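Local coordinates for A rubisco-like protein (PDB 3NWR) that probably acts as a lyase, as a rubisco-like member of the RuBisCO large-chain family, at residues D241-H246 and Q271-T276; M259-W264 and H284-G289; P278-A283 and G312-H317; S300-Q305 and A336-T341. All blocks are in the same frame, centred on the assembly; numbering follows the deposited sequence.

Contact 1. Residues D241-H246 and Q271-T276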
loop_
_atom_site.group_PDB
_atom_site.type_symbol
_atom_site.label_atom_id
_atom_site.label_comp_id
_atom_site.label_asym_id
_atom_site.label_seq_id
_atom_site.Cartn_x
_atom_site.Cartn_y
_atom_site.Cartn_z
ATOM N N ASP A 241 -14.466 10.636 -2.832
ATOM C CA ASP A 241 -15.480 11.668 -3.035
ATOM C C ASP A 241 -15.391 12.715 -1.928
ATOM O O ASP A 241 -15.499 13.919 -2.185
ATOM C CB ASP A 241 -16.887 11.070 -3.076
ATOM C CG ASP A 241 -17.129 10.214 -4.302
ATOM O OD1 ASP A 241 -16.422 10.361 -5.310
ATOM O OD2 ASP A 241 -18.062 9.386 -4.263
ATOM N N ALA A 242 -15.204 12.256 -0.694
ATOM C CA ALA A 242 -15.070 13.164 0.438
ATOM C C ALA A 242 -13.828 14.035 0.308
ATOM O O ALA A 242 -13.883 15.240 0.569
ATOM C CB ALA A 242 -15.061 12.400 1.755
ATOM N N MET A 243 -12.709 13.438 -0.102
ATOM C CA MET A 243 -11.485 14.216 -0.309
ATOM C C MET A 243 -11.669 15.351 -1.289
ATOM O O MET A 243 -11.122 16.438 -1.090
ATOM C CB MET A 243 -10.317 13.348 -0.781
ATOM C CG MET A 243 -9.700 12.527 0.312
ATOM S SD MET A 243 -7.970 12.107 -0.056
ATOM C CE MET A 243 -8.218 11.017 -1.432
ATOM N N ARG A 244 -12.405 15.100 -2.366
ATOM C CA ARG A 244 -12.671 16.157 -3.332
ATOM C C ARG A 244 -13.482 17.278 -2.701
ATOM O O ARG A 244 -13.200 18.455 -2.939
ATOM C CB ARG A 244 -13.381 15.617 -4.581
ATOM C CG ARG A 244 -12.419 14.994 -5.600
ATOM C CD ARG A 244 -13.152 14.388 -6.791
ATOM N NE ARG A 244 -12.255 14.213 -7.935
ATOM C CZ ARG A 244 -12.436 13.330 -8.913
ATOM N NH1 ARG A 244 -13.483 12.510 -8.890
ATOM N NH2 ARG A 244 -11.566 13.258 -9.911
ATOM N N ARG A 245 -14.482 16.924 -1.896
ATOM C CA ARG A 245 -15.251 17.944 -1.181
ATOM C C ARG A 245 -14.346 18.729 -0.235
ATOM O O ARG A 245 -14.453 19.953 -0.145
ATOM C CB ARG A 245 -16.426 17.325 -0.417
ATOM C CG ARG A 245 -17.507 16.768 -1.333
ATOM C CD ARG A 245 -18.764 16.363 -0.568
ATOM N NE ARG A 245 -18.538 15.298 0.408
ATOM C CZ ARG A 245 -18.632 13.994 0.149
ATOM N NH1 ARG A 245 -18.938 13.566 -1.071
ATOM N NH2 ARG A 245 -18.417 13.111 1.116
ATOM N N HIS A 246 -13.463 18.032 0.476
ATOM C CA HIS A 246 -12.549 18.706 1.394
ATOM C C HIS A 246 -11.630 19.666 0.643
ATOM O O HIS A 246 -11.366 20.769 1.106
ATOM C CB HIS A 246 -11.663 17.712 2.155
ATOM C CG HIS A 246 -12.406 16.703 2.976
ATOM N ND1 HIS A 246 -13.666 16.924 3.499
ATOM C CD2 HIS A 246 -12.038 15.468 3.391
ATOM C CE1 HIS A 246 -14.045 15.859 4.184
ATOM N NE2 HIS A 246 -13.074 14.963 4.137
ATOM N N GLN A 271 -4.500 10.182 -8.230
ATOM C CA GLN A 271 -4.462 10.675 -9.604
ATOM C C GLN A 271 -5.762 11.411 -9.934
ATOM O O GLN A 271 -5.741 12.473 -10.564
ATOM C CB GLN A 271 -4.173 9.554 -10.609
ATOM C CG GLN A 271 -4.060 10.093 -12.025
ATOM C CD GLN A 271 -3.623 9.071 -13.048
ATOM O OE1 GLN A 271 -3.376 7.903 -12.733
ATOM N NE2 GLN A 271 -3.516 9.513 -14.293
ATOM N N SER A 272 -6.891 10.874 -9.479
ATOM C CA SER A 272 -8.167 11.537 -9.726
ATOM C C SER A 272 -8.255 12.873 -8.981
ATOM O O SER A 272 -8.690 13.872 -9.549
ATOM C CB SER A 272 -9.337 10.624 -9.356
ATOM O OG SER A 272 -9.455 9.581 -10.310
ATOM N N LEU A 273 -7.824 12.892 -7.724
ATOM C CA LEU A 273 -7.834 14.119 -6.931
ATOM C C LEU A 273 -6.967 15.173 -7.597
ATOM O O LEU A 273 -7.327 16.344 -7.641
ATOM C CB LEU A 273 -7.316 13.850 -5.522
ATOM C CG LEU A 273 -7.107 15.068 -4.621
ATOM C CD1 LEU A 273 -8.448 15.770 -4.345
ATOM C CD2 LEU A 273 -6.447 14.623 -3.329
ATOM N N ARG A 274 -5.813 14.752 -8.107
ATOM C CA ARG A 274 -4.878 15.670 -8.761
ATOM C C ARG A 274 -5.531 16.428 -9.902
ATOM O O ARG A 274 -5.236 17.614 -10.116
ATOM C CB ARG A 274 -3.675 14.894 -9.299
ATOM C CG ARG A 274 -2.815 15.656 -10.318
ATOM C CD ARG A 274 -1.829 16.627 -9.640
ATOM N NE ARG A 274 -2.497 17.778 -9.035
ATOM C CZ ARG A 274 -1.902 18.709 -8.289
ATOM N NH1 ARG A 274 -0.586 18.666 -8.018
ATOM N NH2 ARG A 274 -2.641 19.705 -7.826
ATOM N N ARG A 275 -6.401 15.752 -10.648
ATOM C CA ARG A 275 -7.028 16.379 -11.804
ATOM C C ARG A 275 -8.068 17.431 -11.431
ATOM O O ARG A 275 -8.372 18.313 -12.232
ATOM C CB ARG A 275 -7.660 15.330 -12.716
ATOM C CG ARG A 275 -6.666 14.533 -13.535
ATOM C CD ARG A 275 -7.377 13.857 -14.707
ATOM N NE ARG A 275 -8.509 13.076 -14.228
ATOM C CZ ARG A 275 -8.403 11.839 -13.758
ATOM N NH1 ARG A 275 -7.215 11.244 -13.723
ATOM N NH2 ARG A 275 -9.480 11.203 -13.325
ATOM N N THR A 276 -8.619 17.346 -10.228
ATOM C CA THR A 276 -9.696 18.264 -9.855
ATOM C C THR A 276 -9.313 19.350 -8.840
ATOM O O THR A 276 -10.099 20.270 -8.606
ATOM C CB THR A 276 -10.970 17.506 -9.402
ATOM O OG1 THR A 276 -10.644 16.600 -8.343
ATOM C CG2 THR A 276 -11.549 16.719 -10.564
#
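Arg244 and Thr276 carry the polar side of this contact. The Arg244 chain runs extended from CG to NE and crosses the threonine side chain at about a right angle. Arg244 NE donates to Thr276 OG1 at 2.9 Å, with the oxygen tilted 19° from the guanidinium plane. Thr276 has chi1 of 55°, which sets OG1 between its own N and C and turns it to the arginine. A second, weak bond runs from Arg244 NH2 to the backbone Ser272 O at 3.0 Å. Thr276 CG2 fills in beside the guanidinium, 3.5 Å from Arg244 NH2.

Charge is the second theme. Arg244 NH2 and Arg275 NH2 come within 4.5 Å of each other. Both form salt bridges to Asp241 of the second subunit, whose carboxylate draws the two guanidinium groups together. The arginine ends therefore belong to the subunit interface as well as to this helix pair.

Apolar packing is looser. Leu273 CD1 rests 4.2 Å from Arg244 CG, the aliphatic part of the arginine. Met243 SD lies 4.4 Å from Leu273 CD2.

The segment axes come within 10.2 Å and cross at -27°, running the same way. This is the side-by-side packing of successive outer helices, 240-252 and 267-276, in the TIM-barrel catalytic domain of the RuBisCO family.

Contact 2. Residues M259-W264 and H284-G289; sequences MASINW and HRNGYG
Two neighbouring parallel strands of the TIM barrel end here, and the loops at their C-terminal ends, where barrels of this family hold their active sites, are tied together. Ser261 pairs with His284 in a parallel bridge. His284 N donates to Ala260 O at 2.9 Å, and Ile262 N returns a bond to His284 O at 3.1 Å.

Past the strands, Asn286 joins three side chains. Its chi1 of 70° sets the amide between its own N and C, and its end turns to segment 259-264. Asn286 ND2 donates to Ser261 OG at 3.0 Å, with the hydroxyl oxygen in the plane of the Asn286 amide. Asn286 ND2 also donates to His284 ND1 at 3.0 Å, and Asn286 N bonds that ring nitrogen too. Asn286 OD1 accepts from Trp264 NE1 at 2.9 Å, in the plane of the indole, while NE1 stands above the amide plane. Three bonds thus fix the rotation of the amide.

Asn263 ND2 donates to Asn286 O at 2.9 Å, approaching from above the carbonyl plane. Water 1 accepts from Asn263 N and donates to His284 O and Asn286 O. Gly287, in the type II turn from Arg285 to Tyr288, brings its CA 3.7 Å from Trp264 CZ2.

His284 NE2 makes a weak hydrogen bond to the carboxylated lysine at position 195. Ala112 and Asn117 of the second subunit pack against Ser261 and Asn286, respectively. Ile262 and Arg285 meet helix 301-309, whose Tyr304 OH bonds Asn263 OD1.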
loop_
_atom_site.group_PDB
_atom_site.type_symbol
_atom_site.label_atom_id
_atom_site.label_comp_id
_atom_site.label_asym_id
_atom_site.label_seq_id
_atom_site.Cartn_x
_atom_site.Cartn_y
_atom_site.Cartn_z
ATOM N N MET A 259 -2.928 17.909 2.084
ATOM C CA MET A 259 -2.060 16.778 2.381
ATOM C C MET A 259 -2.890 15.502 2.302
ATOM O O MET A 259 -4.077 15.507 2.630
ATOM C CB MET A 259 -1.507 16.952 3.793
ATOM C CG MET A 259 -1.006 15.694 4.472
ATOM S SD MET A 259 -0.505 16.175 6.144
ATOM C CE MET A 259 -0.389 14.562 6.919
ATOM N N ALA A 260 -2.272 14.414 1.856
ATOM C CA ALA A 260 -2.942 13.110 1.795
ATOM C C ALA A 260 -1.977 11.996 2.168
ATOM O O ALA A 260 -0.804 12.046 1.799
ATOM C CB ALA A 260 -3.525 12.866 0.393
ATOM N N SER A 261 -2.475 11.007 2.906
ATOM C CA SER A 261 -1.701 9.807 3.222
ATOM C C SER A 261 -1.739 8.903 2.001
ATOM O O SER A 261 -2.637 8.068 1.843
ATOM C CB SER A 261 -2.284 9.102 4.441
ATOM O OG SER A 261 -2.121 9.916 5.586
ATOM N N ILE A 262 -0.758 9.094 1.125
ATOM C CA ILE A 262 -0.794 8.457 -0.192
ATOM C C ILE A 262 -0.976 6.939 -0.189
ATOM O O ILE A 262 -1.711 6.406 -1.009
ATOM C CB ILE A 262 0.433 8.838 -1.042
ATOM C CG1 ILE A 262 1.736 8.654 -0.243
ATOM C CG2 ILE A 262 0.288 10.287 -1.518
ATOM C CD1 ILE A 262 3.032 8.790 -1.092
ATOM N N ASN A 263 -0.292 6.232 0.709
ATOM C CA ASN A 263 -0.364 4.777 0.667
ATOM C C ASN A 263 -1.780 4.254 0.880
ATOM O O ASN A 263 -2.184 3.268 0.269
ATOM C CB ASN A 263 0.579 4.152 1.683
ATOM C CG ASN A 263 2.019 4.458 1.379
ATOM O OD1 ASN A 263 2.454 4.352 0.219
ATOM N ND2 ASN A 263 2.769 4.868 2.399
ATOM N N TRP A 264 -2.526 4.936 1.740
ATOM C CA TRP A 264 -3.851 4.460 2.107
ATOM C C TRP A 264 -4.921 5.031 1.193
ATOM O O TRP A 264 -5.984 4.430 1.008
ATOM C CB TRP A 264 -4.128 4.811 3.571
ATOM C CG TRP A 264 -2.960 4.499 4.467
ATOM C CD1 TRP A 264 -2.331 5.356 5.318
ATOM C CD2 TRP A 264 -2.266 3.245 4.573
ATOM N NE1 TRP A 264 -1.297 4.712 5.957
ATOM C CE2 TRP A 264 -1.237 3.417 5.521
ATOM C CE3 TRP A 264 -2.422 1.997 3.968
ATOM C CZ2 TRP A 264 -0.366 2.385 5.874
ATOM C CZ3 TRP A 264 -1.546 0.969 4.322
ATOM C CH2 TRP A 264 -0.546 1.175 5.269
ATOM N N HIS A 284 2.019 12.600 2.124
ATOM C CA HIS A 284 2.578 12.046 3.350
ATOM C C HIS A 284 2.716 10.552 3.159
ATOM O O HIS A 284 1.743 9.877 2.832
ATOM C CB HIS A 284 1.716 12.344 4.584
ATOM C CG HIS A 284 2.458 12.140 5.866
ATOM N ND1 HIS A 284 2.649 10.894 6.420
ATOM C CD2 HIS A 284 3.123 13.013 6.662
ATOM C CE1 HIS A 284 3.372 11.009 7.521
ATOM N NE2 HIS A 284 3.669 12.285 7.694
ATOM N N ARG A 285 3.920 10.031 3.375
ATOM C CA ARG A 285 4.197 8.648 3.006
ATOM C C ARG A 285 4.038 7.638 4.142
ATOM O O ARG A 285 4.495 6.501 4.020
ATOM C CB ARG A 285 5.602 8.529 2.388
ATOM C CG ARG A 285 6.726 8.582 3.426
ATOM C CD ARG A 285 8.115 8.575 2.811
ATOM N NE ARG A 285 9.078 8.111 3.806
ATOM C CZ ARG A 285 10.394 8.039 3.619
ATOM N NH1 ARG A 285 10.934 8.439 2.480
ATOM N NH2 ARG A 285 11.161 7.541 4.575
ATOM N N ASN A 286 3.383 8.020 5.235
ATOM C CA ASN A 286 3.252 7.091 6.358
ATOM C C ASN A 286 2.808 5.709 5.884
ATOM O O ASN A 286 1.884 5.587 5.078
ATOM C CB ASN A 286 2.342 7.639 7.482
ATOM C CG ASN A 286 0.880 7.709 7.086
ATOM O OD1 ASN A 286 0.128 6.773 7.318
ATOM N ND2 ASN A 286 0.468 8.839 6.504
ATOM N N GLY A 287 3.505 4.679 6.368
ATOM C CA GLY A 287 3.262 3.314 5.951
ATOM C C GLY A 287 4.386 2.823 5.050
ATOM O O GLY A 287 4.541 1.616 4.852
ATOM N N TYR A 288 5.171 3.751 4.507
ATOM C CA TYR A 288 6.265 3.371 3.615
ATOM C C TYR A 288 7.324 2.509 4.330
ATOM O O TYR A 288 8.000 1.698 3.695
ATOM C CB TYR A 288 6.894 4.599 2.921
ATOM C CG TYR A 288 8.108 4.233 2.100
ATOM C CD1 TYR A 288 7.988 3.409 0.983
ATOM C CD2 TYR A 288 9.370 4.684 2.449
ATOM C CE1 TYR A 288 9.097 3.043 0.239
ATOM C CE2 TYR A 288 10.495 4.328 1.701
ATOM C CZ TYR A 288 10.343 3.511 0.598
ATOM O OH TYR A 288 11.457 3.136 -0.134
ATOM N N GLY A 289 7.443 2.649 5.649
ATOM C CA GLY A 289 8.348 1.801 6.414
ATOM C C GLY A 289 7.994 0.321 6.294
ATOM O O GLY A 289 8.870 -0.548 6.227
HETATM O O HOH W 1 0.573 7.354 3.256
#

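Contact 3. Residues P278-A283 and G312-H317; sequences PLVLHA and GVDHMH
His282 holds CG anti to its N, chi1 -179°, while His315 has CG beside its N, chi1 -55°; these two torsions bring the imidazoles together edge against edge, neither over the face of the other. The residues sit opposite each other on adjacent parallel strands of the TIM barrel, 280-284 and 315-319. Helix 301-309 makes the crossover between them in a beta-alpha-beta unit. The ring planes stand at 86°, and the ND1 atoms of His282 and His315 share a nearly straight hydrogen bond of 2.9 Å. The other nitrogen of the same ring, His282 NE2, bonds His317 NE2, also at 2.9 Å. In each pair either nitrogen could be the donor. The central ring is thus held at both nitrogens within a buried cluster of three histidines, and Thr152 binds His315 NE2. Val280 CG1 lies over one face of the His315 ring, 3.4 Å from His315 NE2.

Asp314 anchors the start of the strand pair. Asp314 OD2 accepts from Leu281 N at 2.8 Å, on the anti lone pair. It also receives a salt bridge from Arg274 of helix 267-276. Asp314 N in turn donates to Leu281 O, which takes a weaker bond from His315 N. Ala283 N then reaches His315 O.

Water 2 bridges the far end, donating to Ala283 O and accepting from His317 N. Apolar groups lie on the side away from the imidazoles. Ala283 CB touches Val313 CG1, and the bent Met316 chain brings Met316 SD to 3.8 Å from Ala283 CB.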
loop_
_atom_site.group_PDB
_atom_site.type_symbol
_atom_site.label_atom_id
_atom_site.label_comp_id
_atom_site.label_asym_id
_atom_site.label_seq_id
_atom_site.Cartn_x
_atom_site.Cartn_y
_atom_site.Cartn_z
ATOM N N PRO A 278 -6.593 22.464 -7.820
ATOM C CA PRO A 278 -5.489 23.329 -8.247
ATOM C C PRO A 278 -4.495 23.611 -7.125
ATOM O O PRO A 278 -3.572 24.404 -7.324
ATOM C CB PRO A 278 -6.210 24.618 -8.643
ATOM C CG PRO A 278 -7.383 24.667 -7.724
ATOM C CD PRO A 278 -7.819 23.229 -7.531
ATOM N N LEU A 279 -4.683 22.976 -5.971
ATOM C CA LEU A 279 -3.843 23.218 -4.806
ATOM C C LEU A 279 -2.549 22.411 -4.875
ATOM O O LEU A 279 -2.421 21.488 -5.677
ATOM C CB LEU A 279 -4.606 22.869 -3.523
ATOM C CG LEU A 279 -5.956 23.573 -3.374
ATOM C CD1 LEU A 279 -6.747 23.010 -2.213
ATOM C CD2 LEU A 279 -5.724 25.069 -3.206
ATOM N N VAL A 280 -1.590 22.789 -4.042
ATOM C CA VAL A 280 -0.385 21.982 -3.840
ATOM C C VAL A 280 -0.780 20.667 -3.177
ATOM O O VAL A 280 -1.540 20.657 -2.215
ATOM C CB VAL A 280 0.606 22.732 -2.940
ATOM C CG1 VAL A 280 1.827 21.859 -2.628
ATOM C CG2 VAL A 280 1.039 24.031 -3.605
ATOM N N LEU A 281 -0.242 19.568 -3.695
ATOM C CA LEU A 281 -0.529 18.235 -3.181
ATOM C C LEU A 281 0.676 17.761 -2.373
ATOM O O LEU A 281 1.715 17.390 -2.938
ATOM C CB LEU A 281 -0.796 17.282 -4.345
ATOM C CG LEU A 281 -2.114 16.524 -4.372
ATOM C CD1 LEU A 281 -2.085 15.510 -5.507
ATOM C CD2 LEU A 281 -2.377 15.852 -3.036
ATOM N N HIS A 282 0.543 17.814 -1.054
ATOM C CA HIS A 282 1.616 17.425 -0.132
ATOM C C HIS A 282 1.417 15.951 0.230
ATOM O O HIS A 282 0.490 15.600 0.962
ATOM C CB HIS A 282 1.570 18.311 1.128
ATOM C CG HIS A 282 2.639 18.011 2.135
ATOM N ND1 HIS A 282 3.897 18.573 2.080
ATOM C CD2 HIS A 282 2.626 17.225 3.238
ATOM C CE1 HIS A 282 4.619 18.135 3.098
ATOM N NE2 HIS A 282 3.875 17.308 3.811
ATOM N N ALA A 283 2.291 15.089 -0.282
ATOM C CA ALA A 283 2.154 13.650 -0.074
ATOM C C ALA A 283 2.801 13.193 1.228
ATOM O O ALA A 283 4.006 13.376 1.413
ATOM C CB ALA A 283 2.772 12.894 -1.260
ATOM N N GLY A 312 1.133 12.936 -9.752
ATOM C CA GLY A 312 1.142 14.387 -9.802
ATOM C C GLY A 312 1.358 15.103 -8.480
ATOM O O GLY A 312 1.146 16.319 -8.385
ATOM N N VAL A 313 1.788 14.368 -7.454
ATOM C CA VAL A 313 2.094 15.005 -6.172
ATOM C C VAL A 313 3.193 16.072 -6.313
ATOM O O VAL A 313 4.045 15.986 -7.199
ATOM C CB VAL A 313 2.492 13.984 -5.096
ATOM C CG1 VAL A 313 1.338 13.012 -4.849
ATOM C CG2 VAL A 313 3.757 13.230 -5.505
ATOM N N ASP A 314 3.177 17.060 -5.421
ATOM C CA ASP A 314 4.093 18.193 -5.510
ATOM C C ASP A 314 5.258 18.100 -4.533
ATOM O O ASP A 314 6.332 18.636 -4.803
ATOM C CB ASP A 314 3.325 19.484 -5.233
ATOM C CG ASP A 314 2.361 19.822 -6.335
ATOM O OD1 ASP A 314 2.832 20.007 -7.475
ATOM O OD2 ASP A 314 1.139 19.900 -6.068
ATOM N N HIS A 315 5.018 17.465 -3.388
ATOM C CA HIS A 315 6.026 17.280 -2.347
ATOM C C HIS A 315 6.117 15.810 -1.987
ATOM O O HIS A 315 5.106 15.106 -1.975
ATOM C CB HIS A 315 5.633 17.983 -1.052
ATOM C CG HIS A 315 5.339 19.445 -1.178
ATOM N ND1 HIS A 315 4.776 20.162 -0.146
ATOM C CD2 HIS A 315 5.540 20.328 -2.187
ATOM C CE1 HIS A 315 4.641 21.427 -0.515
ATOM N NE2 HIS A 315 5.101 21.553 -1.748
ATOM N N MET A 316 7.322 15.352 -1.640
ATOM C CA MET A 316 7.507 14.014 -1.085
ATOM C C MET A 316 8.381 14.066 0.158
ATOM O O MET A 316 9.349 14.830 0.208
ATOM C CB MET A 316 8.167 13.072 -2.102
ATOM C CG MET A 316 7.248 12.616 -3.239
ATOM S SD MET A 316 5.982 11.401 -2.756
ATOM C CE MET A 316 6.951 9.888 -2.605
ATOM N N HIS A 317 8.050 13.239 1.146
ATOM C CA HIS A 317 8.830 13.140 2.371
ATOM C C HIS A 317 10.025 12.216 2.223
ATOM O O HIS A 317 9.917 11.132 1.618
ATOM C CB HIS A 317 7.948 12.647 3.509
ATOM C CG HIS A 317 7.149 13.730 4.144
ATOM N ND1 HIS A 317 7.490 14.279 5.359
ATOM C CD2 HIS A 317 6.045 14.393 3.722
ATOM C CE1 HIS A 317 6.623 15.230 5.665
ATOM N NE2 HIS A 317 5.738 15.319 4.687
HETATM O O HOH W 2 5.808 11.441 0.583
#

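Contact 4. Residues S300-Q305 and A336-T341; sequences SFQAYQ and ARDCAT
The carboxylate of Asp338 takes two water bonds that lead to Gln302. Water 4 donates to Asp338 OD2 at 2.7 Å and accepts weakly from Gln302 N. Water 3 donates to Asp338 OD1, also at 2.7 Å, and accepts weakly from Gln302 NE2. Gln302 OE1 accepts from Leu132 N. The two waters join helices 301-309 and 329-340 on the outside of the TIM barrel; no direct hydrogen bond crosses between the two segments. Their axes pass 9.7 Å apart at 39°.

Asp338 OD2 also lies in the plane of the Phe301 ring, at its edge, 3.6 Å from Phe301 CD2. Carboxylate and ring are nearly coplanar, so the negative oxygen meets the ring's C-H rim, a probably favourable approach. The Gln302 side chain crosses the aspartate at about a right angle, with CG against OD1.

Gln305 bends back at chi2, 100°, and lays its amide against Asp338 CB. Gln305 NE2 donates to Gln302 O and to water 5, which reaches Thr341 O. Gln305 OE1 accepts from Arg309 NH2. Gln305 CB sits over one face of the Phe301 ring, toward its rim. Cys339 SG approaches the edge of that ring, 4.2 Å from Phe301 CE2.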
loop_
_atom_site.group_PDB
_atom_site.type_symbol
_atom_site.label_atom_id
_atom_site.label_comp_id
_atom_site.label_asym_id
_atom_site.label_seq_id
_atom_site.Cartn_x
_atom_site.Cartn_y
_atom_site.Cartn_z
ATOM N N SER A 300 12.540 0.139 -2.807
ATOM C CA SER A 300 13.429 1.264 -2.512
ATOM C C SER A 300 12.777 2.574 -2.946
ATOM O O SER A 300 11.844 2.589 -3.767
ATOM C CB SER A 300 14.770 1.110 -3.235
ATOM O OG SER A 300 15.400 -0.101 -2.856
ATOM N N PHE A 301 13.272 3.681 -2.411
ATOM C CA PHE A 301 12.588 4.953 -2.620
ATOM C C PHE A 301 12.570 5.377 -4.089
ATOM O O PHE A 301 11.595 5.938 -4.556
ATOM C CB PHE A 301 13.196 6.059 -1.744
ATOM C CG PHE A 301 12.417 7.350 -1.756
ATOM C CD1 PHE A 301 11.294 7.520 -0.951
ATOM C CD2 PHE A 301 12.825 8.396 -2.560
ATOM C CE1 PHE A 301 10.584 8.732 -0.964
ATOM C CE2 PHE A 301 12.131 9.601 -2.576
ATOM C CZ PHE A 301 11.008 9.766 -1.772
ATOM N N GLN A 302 13.647 5.121 -4.826
ATOM C CA GLN A 302 13.692 5.558 -6.226
ATOM C C GLN A 302 12.462 5.069 -6.990
ATOM O O GLN A 302 11.815 5.837 -7.716
ATOM C CB GLN A 302 14.970 5.046 -6.898
ATOM C CG GLN A 302 15.368 5.778 -8.164
ATOM C CD GLN A 302 14.442 5.516 -9.331
ATOM O OE1 GLN A 302 13.805 4.458 -9.434
ATOM N NE2 GLN A 302 14.352 6.495 -10.226
ATOM N N ALA A 303 12.145 3.788 -6.816
ATOM C CA ALA A 303 10.999 3.191 -7.488
ATOM C C ALA A 303 9.682 3.744 -6.926
ATOM O O ALA A 303 8.779 4.122 -7.679
ATOM C CB ALA A 303 11.036 1.671 -7.362
ATOM N N TYR A 304 9.581 3.753 -5.599
ATOM C CA TYR A 304 8.397 4.247 -4.903
ATOM C C TYR A 304 8.036 5.666 -5.354
ATOM O O TYR A 304 6.881 5.951 -5.713
ATOM C CB TYR A 304 8.682 4.228 -3.401
ATOM C CG TYR A 304 7.557 4.691 -2.498
ATOM C CD1 TYR A 304 6.434 3.892 -2.278
ATOM C CD2 TYR A 304 7.646 5.909 -1.825
ATOM C CE1 TYR A 304 5.410 4.326 -1.424
ATOM C CE2 TYR A 304 6.640 6.340 -0.972
ATOM C CZ TYR A 304 5.534 5.543 -0.775
ATOM O OH TYR A 304 4.555 5.984 0.085
ATOM N N GLN A 305 9.022 6.560 -5.326
ATOM C CA GLN A 305 8.794 7.964 -5.678
ATOM C C GLN A 305 8.522 8.137 -7.172
ATOM O O GLN A 305 7.827 9.062 -7.571
ATOM C CB GLN A 305 9.957 8.851 -5.205
ATOM C CG GLN A 305 11.296 8.588 -5.901
ATOM C CD GLN A 305 11.602 9.580 -7.007
ATOM O OE1 GLN A 305 11.400 10.785 -6.852
ATOM N NE2 GLN A 305 12.135 9.076 -8.125
ATOM N N ALA A 336 16.295 12.318 -1.176
ATOM C CA ALA A 336 16.220 13.736 -1.504
ATOM C C ALA A 336 16.698 13.972 -2.932
ATOM O O ALA A 336 16.070 14.696 -3.706
ATOM C CB ALA A 336 17.044 14.554 -0.529
ATOM N N ARG A 337 17.803 13.333 -3.295
ATOM C CA ARG A 337 18.340 13.510 -4.631
ATOM C C ARG A 337 17.398 12.961 -5.701
ATOM O O ARG A 337 17.282 13.533 -6.793
ATOM C CB ARG A 337 19.755 12.930 -4.711
ATOM C CG ARG A 337 20.718 13.763 -3.873
ATOM C CD ARG A 337 22.138 13.230 -3.866
ATOM N NE ARG A 337 23.006 14.147 -3.134
ATOM C CZ ARG A 337 24.259 13.880 -2.786
ATOM N NH1 ARG A 337 24.804 12.708 -3.093
ATOM N NH2 ARG A 337 24.965 14.786 -2.122
ATOM N N ASP A 338 16.696 11.881 -5.371
ATOM C CA ASP A 338 15.676 11.341 -6.275
ATOM C C ASP A 338 14.619 12.399 -6.601
ATOM O O ASP A 338 14.234 12.580 -7.764
ATOM C CB ASP A 338 14.983 10.120 -5.660
ATOM C CG ASP A 338 15.838 8.866 -5.687
ATOM O OD1 ASP A 338 16.715 8.733 -6.581
ATOM O OD2 ASP A 338 15.604 7.987 -4.822
ATOM N N CYS A 339 14.147 13.096 -5.573
ATOM C CA CYS A 339 13.106 14.112 -5.730
ATOM C C CYS A 339 13.490 15.178 -6.742
ATOM O O CYS A 339 12.646 15.662 -7.509
ATOM C CB CYS A 339 12.789 14.773 -4.389
ATOM S SG CYS A 339 11.956 13.702 -3.204
ATOM N N ALA A 340 14.773 15.539 -6.740
ATOM C CA ALA A 340 15.269 16.596 -7.620
ATOM C C ALA A 340 15.598 16.101 -9.028
ATOM O O ALA A 340 15.814 16.896 -9.939
ATOM C CB ALA A 340 16.492 17.255 -7.002
ATOM N N THR A 341 15.625 14.786 -9.209
ATOM C CA THR A 341 15.984 14.200 -10.488
ATOM C C THR A 341 14.734 14.035 -11.349
ATOM O O THR A 341 13.804 13.343 -10.945
ATOM C CB THR A 341 16.644 12.826 -10.270
ATOM O OG1 THR A 341 17.778 12.973 -9.404
ATOM C CG2 THR A 341 17.082 12.189 -11.608
HETATM O O HOH W 3 16.144 9.197 -9.221
HETATM O O HOH W 4 16.381 5.732 -3.635
HETATM O O HOH W 5 13.847 10.459 -10.263
#

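In the fold
All four contacts belong to the barrel domain. Contacts 2, 3 and 4 are buried; contact 1 is partly exposed. Contacts 2 and 3 share the sheet: strand 280-284 stands between 257-261 and 315-319. Contacts 1 and 4 pair outer helices and lie about 25 Å apart, centre to centre. Contacts 1 and 2 both touch the second subunit; 3 and 4 do not. Contact 1 relies on arginines that also serve the subunit interface, whereas contact 4 uses water and an aromatic edge. Arg274 ties contact 1 to contact 3 through Asp314. Tyr304 joins contact 4 to contact 2, and Met316 packs contact 3 against contact 4. Imidazoles and amides dominate contacts 2 and 3; charges dominate contact 1.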